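Local coordinates for Bcl10-interacting CARD protein (Homo sapiens, PDB 4FH0), which associates with BCL10 through its caspase recruitment domain and inhibits BCL10-induced activation of NF-kappa-B, at residues A[34-37]-A[43-46]. The protein carries 2 engineered substitutions. Sequence-based numbering, arbitrary orientation.
Sequences LQLN and ILTN
In the helical bundle of this caspase recruitment domain, the loop joining helix 26-37 to helix 46-52 folds back on the helix it has just left, so that Leu-36 and Asn-37 meet Ile-43, Leu-44 and Asn-46. Leu-36 O, at the last turn of the helix, accepts two backbone bonds, from Ile-43 N and Leu-44 N, each 2.9 Å long; the one from Leu-44 is the straighter at its hydrogen (160°). Asn-37 continues the grip with its side chain. Its CG stands anti to the backbone N (chi1 167°), which brings the amide to the loop. There Asn-37 ND2 donates to both Leu-44 O and Asn-46 OD1, each at 2.9 Å. The second bond is nearly linear (171°), lies in both amide planes and uses a lone pair of Asn-46 OD1. Asparagine suits this place because its short side chain carries an NH2 group whose two hydrogens serve two acceptors; a leucine here would probably leave Leu-44 O and Asn-46 OD1 without this donor and free the Asn-46 amide to turn. Just past these bonds helix 46-52 begins, with Thr-45 at its N-cap. Beside the backbone bonds the branched side chains of Leu-36, Ile-43 and Leu-44, all buried, pack together: Leu-36 CD2 lies on Ile-43 CG1 and Leu-36 CB on Leu-44 CD1, both at 4.0 Å. Ile-43 also touches Leu-70 of helix 59-73 and Glu-80 of helix 75-88, while Leu-44 meets His-69 and Phe-52.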
# COMPACT_ATOMS: atom_id res chain seq x y z
N LEU A 34 1.46 3.33 -8.53
CA LEU A 34 0.89 3.85 -9.77
C LEU A 34 -0.63 3.72 -9.79
O LEU A 34 -1.33 4.64 -10.20
CB LEU A 34 1.51 3.18 -10.96
CG LEU A 34 2.93 3.70 -11.16
CD1 LEU A 34 3.56 2.97 -12.32
CD2 LEU A 34 2.94 5.20 -11.40
N GLN A 35 -1.14 2.60 -9.30
CA GLN A 35 -2.57 2.39 -9.20
C GLN A 35 -3.23 3.46 -8.33
O GLN A 35 -4.33 3.92 -8.63
CB GLN A 35 -2.83 1.01 -8.60
CG GLN A 35 -4.23 0.55 -8.77
CD GLN A 35 -4.53 0.35 -10.24
OE1 GLN A 35 -3.72 -0.20 -10.99
NE2 GLN A 35 -5.67 0.80 -10.65
N LEU A 36 -2.54 3.85 -7.26
CA LEU A 36 -3.06 4.85 -6.34
C LEU A 36 -2.84 6.29 -6.83
O LEU A 36 -3.36 7.23 -6.22
CB LEU A 36 -2.40 4.67 -4.99
CG LEU A 36 -2.67 3.36 -4.28
CD1 LEU A 36 -1.79 3.25 -3.02
CD2 LEU A 36 -4.16 3.25 -3.94
N ASN A 37 -2.09 6.47 -7.91
CA ASN A 37 -1.77 7.80 -8.42
C ASN A 37 -2.47 8.16 -9.73
O ASN A 37 -2.86 9.32 -9.92
CB ASN A 37 -0.25 7.90 -8.64
CG ASN A 37 0.15 9.11 -9.44
OD1 ASN A 37 0.48 8.99 -10.61
ND2 ASN A 37 0.14 10.28 -8.82
N ILE A 43 -5.32 8.74 -4.80
CA ILE A 43 -4.93 8.61 -3.41
C ILE A 43 -3.57 9.25 -3.15
O ILE A 43 -3.35 9.83 -2.08
CB ILE A 43 -4.92 7.13 -3.04
CG1 ILE A 43 -6.31 6.52 -3.28
CG2 ILE A 43 -4.46 6.92 -1.60
CD1 ILE A 43 -7.45 7.29 -2.70
N LEU A 44 -2.68 9.16 -4.13
CA LEU A 44 -1.34 9.73 -4.03
C LEU A 44 -1.08 10.74 -5.12
O LEU A 44 -1.29 10.45 -6.30
CB LEU A 44 -0.29 8.63 -4.13
CG LEU A 44 -0.31 7.53 -3.07
CD1 LEU A 44 0.77 6.49 -3.40
CD2 LEU A 44 -0.13 8.09 -1.67
N THR A 45 -0.63 11.92 -4.73
CA THR A 45 -0.24 12.92 -5.70
C THR A 45 1.03 12.47 -6.43
O THR A 45 1.68 11.52 -6.00
CB THR A 45 0.08 14.25 -5.00
OG1 THR A 45 1.22 14.08 -4.16
CG2 THR A 45 -1.11 14.73 -4.18
N ASN A 46 1.39 13.15 -7.51
CA ASN A 46 2.62 12.82 -8.20
C ASN A 46 3.84 12.94 -7.28
O ASN A 46 4.70 12.08 -7.31
CB ASN A 46 2.82 13.73 -9.42
CG ASN A 46 1.90 13.37 -10.56
OD1 ASN A 46 1.03 12.51 -10.45
ND2 ASN A 46 2.09 14.05 -11.68